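Local coordinates for protein beta-galactosidase (Trichoderma reesei, PDB 3OG2) that probably hydrolyses terminal non-reducing beta-D-galactose residues from beta-D-galactosides, as a glycoside hydrolase of family 35, at residues G45-F50 and M323-T328; Y76-L81 and P117-E122; G87-D92 and D151-H156. All coordinates share one frame; numbering follows the deposited sequence.

Contact 1: G45-F50 and M323-T328; sequences GEVHPF and MTFGGT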
loop_
_atom_site.group_PDB
_atom_site.type_symbol
_atom_site.label_atom_id
_atom_site.label_comp_id
_atom_site.label_asym_id
_atom_site.label_seq_id
_atom_site.Cartn_x
_atom_site.Cartn_y
_atom_site.Cartn_z
ATOM N N GLY A 45 -0.806 -8.719 -4.610
ATOM C CA GLY A 45 -0.273 -7.587 -3.864
ATOM C C GLY A 45 -1.365 -6.544 -3.653
ATOM O O GLY A 45 -2.097 -6.264 -4.611
ATOM N N GLU A 46 -1.408 -5.891 -2.532
ATOM C CA GLU A 46 -2.403 -4.869 -2.274
ATOM C C GLU A 46 -1.946 -3.502 -2.825
ATOM O O GLU A 46 -0.810 -3.088 -2.548
ATOM C CB GLU A 46 -2.613 -4.699 -0.754
ATOM C CG GLU A 46 -3.826 -3.856 -0.454
ATOM C CD GLU A 46 -5.145 -4.575 -0.375
ATOM O OE1 GLU A 46 -5.225 -5.828 -0.552
ATOM O OE2 GLU A 46 -6.177 -3.875 -0.125
ATOM N N VAL A 47 -2.857 -2.867 -3.562
ATOM C CA VAL A 47 -2.670 -1.527 -4.156
ATOM C C VAL A 47 -3.982 -0.776 -4.008
ATOM O O VAL A 47 -5.014 -1.354 -4.310
ATOM C CB VAL A 47 -2.301 -1.614 -5.640
ATOM C CG1 VAL A 47 -2.200 -0.210 -6.266
ATOM C CG2 VAL A 47 -1.013 -2.408 -5.852
ATOM N N HIS A 48 -3.931 0.472 -3.576
ATOM C CA HIS A 48 -5.188 1.220 -3.375
ATOM C C HIS A 48 -5.242 2.329 -4.395
ATOM O O HIS A 48 -4.454 3.258 -4.331
ATOM C CB HIS A 48 -5.256 1.823 -1.984
ATOM C CG HIS A 48 -5.328 0.736 -0.932
ATOM N ND1 HIS A 48 -5.121 0.965 0.377
ATOM C CD2 HIS A 48 -5.634 -0.585 -1.113
ATOM C CE1 HIS A 48 -5.270 -0.220 1.008
ATOM N NE2 HIS A 48 -5.571 -1.169 0.133
ATOM N N PRO A 49 -6.128 2.244 -5.392
ATOM C CA PRO A 49 -6.101 3.216 -6.505
ATOM C C PRO A 49 -6.245 4.638 -6.006
ATOM O O PRO A 49 -5.650 5.556 -6.586
ATOM C CB PRO A 49 -7.262 2.792 -7.404
ATOM C CG PRO A 49 -8.063 1.814 -6.642
ATOM C CD PRO A 49 -7.145 1.188 -5.599
ATOM N N PHE A 50 -7.033 4.848 -4.947
ATOM C CA PHE A 50 -7.232 6.220 -4.491
ATOM C C PHE A 50 -6.030 6.820 -3.795
ATOM O O PHE A 50 -6.052 8.034 -3.541
ATOM C CB PHE A 50 -8.481 6.250 -3.570
ATOM C CG PHE A 50 -8.394 5.273 -2.415
ATOM C CD1 PHE A 50 -7.738 5.632 -1.240
ATOM C CD2 PHE A 50 -8.989 4.003 -2.537
ATOM C CE1 PHE A 50 -7.617 4.748 -0.166
ATOM C CE2 PHE A 50 -8.834 3.127 -1.465
ATOM C CZ PHE A 50 -8.156 3.468 -0.305
ATOM N N MET A 323 0.712 -4.093 2.740
ATOM C CA MET A 323 0.580 -3.521 1.395
ATOM C C MET A 323 1.731 -4.038 0.511
ATOM O O MET A 323 2.803 -4.393 1.028
ATOM C CB MET A 323 0.740 -2.004 1.455
ATOM C CG MET A 323 -0.371 -1.279 2.247
ATOM S SD MET A 323 -2.022 -1.571 1.588
ATOM C CE MET A 323 -1.951 -0.663 0.042
ATOM N N THR A 324 1.528 -4.001 -0.796
ATOM C CA THR A 324 2.642 -4.173 -1.734
ATOM C C THR A 324 3.098 -2.823 -2.266
ATOM O O THR A 324 4.298 -2.592 -2.336
ATOM C CB THR A 324 2.240 -5.164 -2.826
ATOM O OG1 THR A 324 2.038 -6.459 -2.183
ATOM C CG2 THR A 324 3.332 -5.364 -3.855
ATOM N N PHE A 325 2.175 -1.940 -2.597
ATOM C CA PHE A 325 2.484 -0.543 -2.878
ATOM C C PHE A 325 1.503 0.275 -2.023
ATOM O O PHE A 325 0.284 0.075 -2.216
ATOM C CB PHE A 325 2.343 -0.203 -4.371
ATOM C CG PHE A 325 2.336 1.316 -4.573
ATOM C CD1 PHE A 325 3.488 2.060 -4.401
ATOM C CD2 PHE A 325 1.133 1.943 -4.932
ATOM C CE1 PHE A 325 3.457 3.446 -4.579
ATOM C CE2 PHE A 325 1.125 3.321 -5.105
ATOM C CZ PHE A 325 2.285 4.060 -4.943
ATOM N N GLY A 326 1.957 1.144 -1.141
ATOM C CA GLY A 326 1.100 1.865 -0.243
ATOM C C GLY A 326 0.623 3.196 -0.767
ATOM O O GLY A 326 -0.533 3.581 -0.581
ATOM N N GLY A 327 1.485 3.990 -1.432
ATOM C CA GLY A 327 1.075 5.304 -1.894
ATOM C C GLY A 327 0.955 6.333 -0.754
ATOM O O GLY A 327 1.680 6.269 0.263
ATOM N N THR A 328 0.051 7.291 -0.964
ATOM C CA THR A 328 0.051 8.465 -0.114
ATOM C C THR A 328 -1.352 8.825 0.332
ATOM O O THR A 328 -2.298 8.778 -0.498
ATOM C CB THR A 328 0.618 9.659 -0.926
ATOM O OG1 THR A 328 1.945 9.249 -1.404
ATOM C CG2 THR A 328 0.795 10.894 -0.084
HETATM O O HOH W 1 -1.701 1.822 -2.615
#
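The carbonyl oxygen of Glu46 takes two successive backbone N-H groups of the facing chain, a small example of how one acceptor can hold a corner in place. Thr324 N reaches Glu46 O at 3.1 Å, in the carbonyl plane and on a lone pair. Phe325 N lies nearly along the C=O axis of the same oxygen, and its bond is the straighter of the two, with an N-H...O angle of 172°. Both bonds fall where 323-328 turns its corner at Thr324, so one oxygen grips the chain at the turn and at the residue that follows it.

Two residues on, at His48, a water joins the chains: it accepts from His48 N and donates to Phe325 O, with a weak third bond to Gly326 O. The side chains meet chiefly through Met323. Bent at both chi2 (-59°) and chi3 (-70°), its chain curls so that CE sits over the centre of the His48 ring, 3.5 Å from the ring centroid, a CH-pi contact. Met323 SD lies obliquely to the same ring and also touches Glu46 CG at 3.6 Å. The turn of the imidazole is set by its nitrogens: His48 NE2 donates to Glu46 OE2 at 2.8 Å, within the ring plane and on the anti lone pair of the carboxylate, and Arg51 bonds ND1. That carboxylate is further gripped by Ser74, Asn320 and a salt bridge to Arg114, which would probably keep it ionised. On another side of the strand, Val47 CG1 meets the edge of the Phe325 ring.

The contact lies at the buried end of parallel barrel strands: 38-47 runs between 72-76 and 318-321, while helix 58-66 packs on Val47, Thr324 and Phe325.

Contact 2: Y76-L81 and P117-E122; sequences YVDWAL and PYINAE. With GOL (glycerol), chain G.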
loop_
_atom_site.group_PDB
_atom_site.type_symbol
_atom_site.label_atom_id
_atom_site.label_comp_id
_atom_site.label_asym_id
_atom_site.label_seq_id
_atom_site.Cartn_x
_atom_site.Cartn_y
_atom_site.Cartn_z
ATOM N N TYR A 76 -8.828 -1.841 -2.400
ATOM C CA TYR A 76 -9.987 -1.247 -1.754
ATOM C C TYR A 76 -10.553 -0.158 -2.657
ATOM O O TYR A 76 -9.814 0.446 -3.471
ATOM C CB TYR A 76 -9.595 -0.620 -0.412
ATOM C CG TYR A 76 -9.460 -1.574 0.756
ATOM C CD1 TYR A 76 -10.388 -2.604 1.024
ATOM C CD2 TYR A 76 -8.406 -1.345 1.654
ATOM C CE1 TYR A 76 -10.212 -3.421 2.159
ATOM C CE2 TYR A 76 -8.247 -2.154 2.768
ATOM C CZ TYR A 76 -9.151 -3.179 3.005
ATOM O OH TYR A 76 -8.934 -3.958 4.110
ATOM N N VAL A 77 -11.827 0.152 -2.406
ATOM C CA VAL A 77 -12.444 1.399 -2.888
ATOM C C VAL A 77 -12.874 2.180 -1.664
ATOM O O VAL A 77 -13.417 1.557 -0.718
ATOM C CB VAL A 77 -13.645 1.138 -3.803
ATOM C CG1 VAL A 77 -14.179 2.474 -4.314
ATOM C CG2 VAL A 77 -13.300 0.182 -4.927
ATOM N N ASP A 78 -12.618 3.489 -1.627
ATOM C CA ASP A 78 -12.936 4.320 -0.468
ATOM C C ASP A 78 -14.216 5.089 -0.729
ATOM O O ASP A 78 -14.238 6.085 -1.487
ATOM C CB ASP A 78 -11.733 5.253 -0.227
ATOM C CG ASP A 78 -11.895 6.104 0.988
ATOM O OD1 ASP A 78 -12.935 6.120 1.671
ATOM O OD2 ASP A 78 -10.885 6.840 1.324
ATOM N N TRP A 79 -15.296 4.651 -0.075
ATOM C CA TRP A 79 -16.628 5.244 -0.268
ATOM C C TRP A 79 -16.584 6.745 0.007
ATOM O O TRP A 79 -17.229 7.525 -0.723
ATOM C CB TRP A 79 -17.571 4.490 0.701
ATOM C CG TRP A 79 -18.978 4.974 0.783
ATOM C CD1 TRP A 79 -19.690 5.849 -0.038
ATOM C CD2 TRP A 79 -19.904 4.574 1.810
ATOM N NE1 TRP A 79 -20.966 5.994 0.432
ATOM C CE2 TRP A 79 -21.130 5.228 1.565
ATOM C CE3 TRP A 79 -19.805 3.730 2.911
ATOM C CZ2 TRP A 79 -22.241 5.060 2.377
ATOM C CZ3 TRP A 79 -20.895 3.552 3.727
ATOM C CH2 TRP A 79 -22.101 4.223 3.451
ATOM N N ALA A 80 -15.877 7.179 1.034
ATOM C CA ALA A 80 -15.869 8.592 1.445
ATOM C C ALA A 80 -15.412 9.503 0.293
ATOM O O ALA A 80 -15.789 10.674 0.280
ATOM C CB ALA A 80 -14.942 8.793 2.642
ATOM N N LEU A 81 -14.606 8.977 -0.654
ATOM C CA LEU A 81 -14.192 9.824 -1.807
ATOM C C LEU A 81 -15.207 9.846 -2.929
ATOM O O LEU A 81 -15.135 10.779 -3.743
ATOM C CB LEU A 81 -12.839 9.295 -2.331
ATOM C CG LEU A 81 -11.665 9.522 -1.335
ATOM C CD1 LEU A 81 -10.445 8.758 -1.857
ATOM C CD2 LEU A 81 -11.378 10.997 -1.192
ATOM N N PRO A 117 -18.761 -1.864 1.986
ATOM C CA PRO A 117 -18.597 -0.438 2.234
ATOM C C PRO A 117 -17.605 -0.002 3.295
ATOM O O PRO A 117 -16.926 1.020 3.092
ATOM C CB PRO A 117 -19.997 -0.001 2.742
ATOM C CG PRO A 117 -20.958 -1.002 2.231
ATOM C CD PRO A 117 -20.191 -2.287 2.070
ATOM N N TYR A 118 -17.418 -0.793 4.338
ATOM C CA TYR A 118 -16.386 -0.541 5.331
ATOM C C TYR A 118 -15.087 -1.190 4.864
ATOM O O TYR A 118 -15.079 -2.402 4.556
ATOM C CB TYR A 118 -16.819 -1.116 6.696
ATOM C CG TYR A 118 -15.781 -0.645 7.716
ATOM C CD1 TYR A 118 -15.759 0.704 8.088
ATOM C CD2 TYR A 118 -14.841 -1.518 8.268
ATOM C CE1 TYR A 118 -14.839 1.169 9.011
ATOM C CE2 TYR A 118 -13.886 -1.060 9.177
ATOM C CZ TYR A 118 -13.898 0.292 9.532
ATOM O OH TYR A 118 -12.937 0.777 10.405
ATOM N N ILE A 119 -13.980 -0.412 4.818
ATOM C CA ILE A 119 -12.697 -0.966 4.404
ATOM C C ILE A 119 -11.604 -0.861 5.469
ATOM O O ILE A 119 -10.581 -1.536 5.340
ATOM C CB ILE A 119 -12.175 -0.307 3.075
ATOM C CG1 ILE A 119 -11.957 1.193 3.194
ATOM C CG2 ILE A 119 -13.093 -0.679 1.906
ATOM C CD1 ILE A 119 -11.171 1.790 2.042
ATOM N N ASN A 120 -11.778 -0.039 6.506
ATOM C CA ASN A 120 -10.729 0.186 7.533
ATOM C C ASN A 120 -9.570 0.900 6.844
ATOM O O ASN A 120 -9.699 2.101 6.580
ATOM C CB ASN A 120 -10.360 -1.144 8.228
ATOM C CG ASN A 120 -9.827 -0.899 9.620
ATOM O OD1 ASN A 120 -10.519 -0.275 10.476
ATOM N ND2 ASN A 120 -8.601 -1.312 9.907
ATOM N N ALA A 121 -8.481 0.204 6.508
ATOM C CA ALA A 121 -7.505 0.707 5.543
ATOM C C ALA A 121 -6.692 1.891 5.985
ATOM O O ALA A 121 -5.924 2.488 5.198
ATOM C CB ALA A 121 -8.153 1.040 4.189
ATOM N N GLU A 122 -6.779 2.245 7.261
ATOM C CA GLU A 122 -6.122 3.459 7.777
ATOM C C GLU A 122 -6.518 4.720 6.991
ATOM O O GLU A 122 -5.771 5.677 6.867
ATOM C CB GLU A 122 -4.597 3.298 7.831
ATOM C CG GLU A 122 -4.188 2.299 8.950
ATOM C CD GLU A 122 -4.431 0.849 8.571
ATOM O OE1 GLU A 122 -3.849 0.375 7.545
ATOM O OE2 GLU A 122 -5.143 0.133 9.326
HETATM C C1 GOL G . -5.689 -2.702 7.277
HETATM O O1 GOL G . -6.047 -2.183 8.563
HETATM C C2 GOL G . -6.844 -3.481 6.657
HETATM O O2 GOL G . -7.844 -2.571 6.352
HETATM C C3 GOL G . -7.374 -4.544 7.609
HETATM O O3 GOL G . -8.416 -5.246 6.889
HETATM O O HOH W 2 -15.011 2.322 1.501
#
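The Tyr76 ring carries Ile119 on one face: Ile119 CB stands 3.7 Å from the ring centroid, close to the normal but displaced toward the rim, in a CH-pi contact. Ile119 CG2 presses on Tyr76 CD1 at 3.4 Å, and Ala121 CB comes in obliquely against CD2 and CE2. The indole of Trp79 is met obliquely by Pro117 CB at 3.7 Å from Trp79 CE3, while its NE1 bonds to Glu83. With chi1 at 61°, Ile119 has CG1 wedged between its backbone N and carbonyl carbon, and this puts CD1 near Tyr76 CB and Asp78 while CG2 rests on Val77 O.

Near Trp79 and Pro117 a water joins the two segments, donating to Val77 O and Pro117 O and accepting from Trp79 N. Toward the pocket, polar atoms converge on a glycerol, probably from the crystallisation liquor. Glycerol O2 donates to Tyr76 OH at 2.9 Å and accepts from Ala121 N; the phenol is also bonded to Asn179. Glycerol O1 accepts from Asn120 ND2 and donates to Glu122 OE2 at 2.6 Å. Asn179 and Glu278 bond the glycerol too. Asn120 is itself steadied through OD1, to which Tyr118 OH donates on a lone pair in the carbonyl plane.

Tyr76, Ile119, Asn120, Ala121 and Glu122 all bind beta-D-galactose in this enzyme, and the glycerol occupies the site where that sugar has been seen. A pocket lined by residues at the C-terminal ends of adjacent parallel strands, here 72-76 and 110-116, and by the loops after them is typical of TIM-barrel glycosidases.

Contact 3: G87-D92 and D151-H156; sequences GRFRAD and DNYVAH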
loop_
_atom_site.group_PDB
_atom_site.type_symbol
_atom_site.label_atom_id
_atom_site.label_comp_id
_atom_site.label_asym_id
_atom_site.label_seq_id
_atom_site.Cartn_x
_atom_site.Cartn_y
_atom_site.Cartn_z
ATOM N N GLY A 87 -26.212 10.674 -1.727
ATOM C CA GLY A 87 -27.068 10.567 -2.881
ATOM C C GLY A 87 -26.383 10.903 -4.181
ATOM O O GLY A 87 -27.008 10.762 -5.253
ATOM N N ARG A 88 -25.136 11.338 -4.149
ATOM C CA ARG A 88 -24.442 11.727 -5.403
ATOM C C ARG A 88 -23.160 10.955 -5.544
ATOM O O ARG A 88 -22.089 11.337 -5.115
ATOM C CB ARG A 88 -24.165 13.225 -5.448
ATOM C CG ARG A 88 -23.673 13.694 -6.801
ATOM C CD ARG A 88 -24.577 13.381 -7.971
ATOM N NE ARG A 88 -24.119 14.110 -9.155
ATOM C CZ ARG A 88 -23.369 13.697 -10.162
ATOM N NH1 ARG A 88 -22.937 12.433 -10.153
ATOM N NH2 ARG A 88 -23.061 14.528 -11.157
ATOM N N PHE A 89 -23.256 9.750 -6.124
ATOM C CA PHE A 89 -22.070 8.952 -6.343
ATOM C C PHE A 89 -21.323 9.579 -7.507
ATOM O O PHE A 89 -21.920 9.861 -8.560
ATOM C CB PHE A 89 -22.524 7.547 -6.721
ATOM C CG PHE A 89 -21.355 6.615 -7.072
ATOM C CD1 PHE A 89 -20.719 5.895 -6.037
ATOM C CD2 PHE A 89 -20.940 6.471 -8.391
ATOM C CE1 PHE A 89 -19.652 5.054 -6.321
ATOM C CE2 PHE A 89 -19.869 5.633 -8.668
ATOM C CZ PHE A 89 -19.256 4.922 -7.638
ATOM N N ARG A 90 -20.012 9.720 -7.363
ATOM C CA ARG A 90 -19.185 10.301 -8.405
ATOM C C ARG A 90 -17.859 9.542 -8.445
ATOM O O ARG A 90 -17.155 9.589 -7.409
ATOM C CB ARG A 90 -18.842 11.758 -8.149
ATOM C CG ARG A 90 -19.938 12.769 -8.076
ATOM C CD ARG A 90 -19.226 14.146 -7.908
ATOM N NE ARG A 90 -20.203 15.193 -7.987
ATOM C CZ ARG A 90 -20.459 15.840 -9.130
ATOM N NH1 ARG A 90 -19.834 15.577 -10.283
ATOM N NH2 ARG A 90 -21.384 16.797 -9.069
ATOM N N ALA A 91 -17.548 8.858 -9.540
ATOM C CA ALA A 91 -16.263 8.143 -9.663
ATOM C C ALA A 91 -15.686 8.490 -11.038
ATOM O O ALA A 91 -15.586 7.611 -11.916
ATOM C CB ALA A 91 -16.405 6.637 -9.408
ATOM N N ASP A 92 -15.354 9.780 -11.181
ATOM C CA ASP A 92 -14.869 10.286 -12.435
ATOM C C ASP A 92 -13.436 10.758 -12.327
ATOM O O ASP A 92 -12.988 10.984 -11.208
ATOM C CB ASP A 92 -15.746 11.487 -12.870
ATOM C CG ASP A 92 -17.206 11.042 -12.986
ATOM O OD1 ASP A 92 -17.485 9.955 -13.571
ATOM O OD2 ASP A 92 -18.083 11.793 -12.495
ATOM N N ASP A 151 -26.745 1.767 0.325
ATOM C CA ASP A 151 -27.284 1.137 -0.883
ATOM C C ASP A 151 -26.826 1.825 -2.153
ATOM O O ASP A 151 -26.487 1.146 -3.144
ATOM C CB ASP A 151 -28.823 1.182 -0.901
ATOM C CG ASP A 151 -29.450 0.155 0.035
ATOM O OD1 ASP A 151 -28.838 -0.894 0.330
ATOM O OD2 ASP A 151 -30.626 0.382 0.413
ATOM N N ASN A 152 -26.851 3.138 -2.221
ATOM C CA ASN A 152 -26.497 3.834 -3.452
ATOM C C ASN A 152 -25.033 3.566 -3.783
ATOM O O ASN A 152 -24.711 3.301 -4.960
ATOM C CB ASN A 152 -26.753 5.344 -3.252
ATOM C CG ASN A 152 -26.568 6.105 -4.557
ATOM O OD1 ASN A 152 -27.056 5.725 -5.619
ATOM N ND2 ASN A 152 -25.867 7.240 -4.487
ATOM N N TYR A 153 -24.146 3.626 -2.816
ATOM C CA TYR A 153 -22.731 3.382 -3.084
ATOM C C TYR A 153 -22.549 1.971 -3.568
ATOM O O TYR A 153 -21.860 1.745 -4.583
ATOM C CB TYR A 153 -21.931 3.611 -1.760
ATOM C CG TYR A 153 -20.534 3.067 -1.885
ATOM C CD1 TYR A 153 -19.570 3.698 -2.714
ATOM C CD2 TYR A 153 -20.144 1.928 -1.186
ATOM C CE1 TYR A 153 -18.263 3.144 -2.805
ATOM C CE2 TYR A 153 -18.891 1.396 -1.283
ATOM C CZ TYR A 153 -17.949 2.007 -2.091
ATOM O OH TYR A 153 -16.687 1.483 -2.182
ATOM N N VAL A 154 -23.132 0.975 -2.903
ATOM C CA VAL A 154 -22.841 -0.403 -3.357
ATOM C C VAL A 154 -23.426 -0.652 -4.713
ATOM O O VAL A 154 -22.786 -1.278 -5.586
ATOM C CB VAL A 154 -23.279 -1.465 -2.327
ATOM C CG1 VAL A 154 -22.920 -2.843 -2.854
ATOM C CG2 VAL A 154 -22.607 -1.153 -0.967
ATOM N N ALA A 155 -24.640 -0.142 -4.984
ATOM C CA ALA A 155 -25.234 -0.353 -6.288
ATOM C C ALA A 155 -24.336 0.179 -7.383
ATOM O O ALA A 155 -24.160 -0.471 -8.428
ATOM C CB ALA A 155 -26.615 0.302 -6.330
ATOM N N HIS A 156 -23.765 1.365 -7.166
ATOM C CA HIS A 156 -22.917 1.965 -8.179
ATOM C C HIS A 156 -21.574 1.258 -8.278
ATOM O O HIS A 156 -21.118 0.889 -9.375
ATOM C CB HIS A 156 -22.656 3.469 -7.863
ATOM C CG HIS A 156 -23.819 4.293 -8.285
ATOM N ND1 HIS A 156 -24.963 4.512 -7.522
ATOM C CD2 HIS A 156 -23.975 4.998 -9.441
ATOM C CE1 HIS A 156 -25.794 5.303 -8.225
ATOM N NE2 HIS A 156 -25.212 5.604 -9.387
HETATM O O HOH W 3 -25.836 8.845 -7.097
#
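Helix 144-163, one of the helices that surround the strands of the TIM barrel, meets the loop that leads from helix 79-82 toward helix 98-107, and the junction turns on one aromatic side chain of that loop. Phe89 lies against His156 in a reciprocal fashion. His156 CB stands over the centre of the Phe89 ring, 3.3 Å from its centroid, while Phe89 CB stands over the imidazole, 3.9 Å from that centroid. The two ring planes are 21° apart but slid so far that they barely overlap; each ring has the other residue's CB over its centre, the ring atoms meeting along one side, and the two side chains run past each other in opposite directions. At the edge of the Phe89 ring, in its plane, Tyr153 CD1 approaches CE1 at 3.9 Å.

What fixes the imidazole is the helix itself. His156 CG is turned away from its own carbonyl carbon, chi1 -80°, which brings His156 ND1 back to Asn152 O at 2.8 Å. The same oxygen takes the regular helical bond from His156 N, and the two donors reach it from opposite faces of the carbonyl plane. In a TIM barrel the helices pack around the strands; here a loop between two helices lies on helix 144-163, and the seam is partly open to solvent.

An alanine in place of Phe89 would leave His156 CB without the ring that covers it and is likely to open a gap beside Tyr153. Polar bridging lies beside the aromatic packing: a water donates to Gly87 O, accepts from Phe89 N and accepts from Asn152 ND2 at 3.1 Å. Asn152 ND2 is also bonded to Glu83, whose carboxylate takes Gly87 N as well. Leu82, Ile157 and Ile160 extend the packing around Phe89.

All three contacts belong to the same TIM-barrel domain and lie progressively farther from the centre of the chain. Contact 1 lies nearest that centre, and contact 2 has its own centre about 13 Å from that of contact 1; they meet where His48 NE2 comes within 3.2 Å of Tyr76 CD2, so the histidine backs a galactose-binding ring. Contact 2, which supplies five residues of the sugar site, is about 13 Å between centres from contact 3. These two touch through Trp79, whose indole stacks on Tyr153, and through Pro117 on Val154. Contacts 1 and 3 do not touch, their nearest atoms being about 8 Å apart, and contact 2 bridges them.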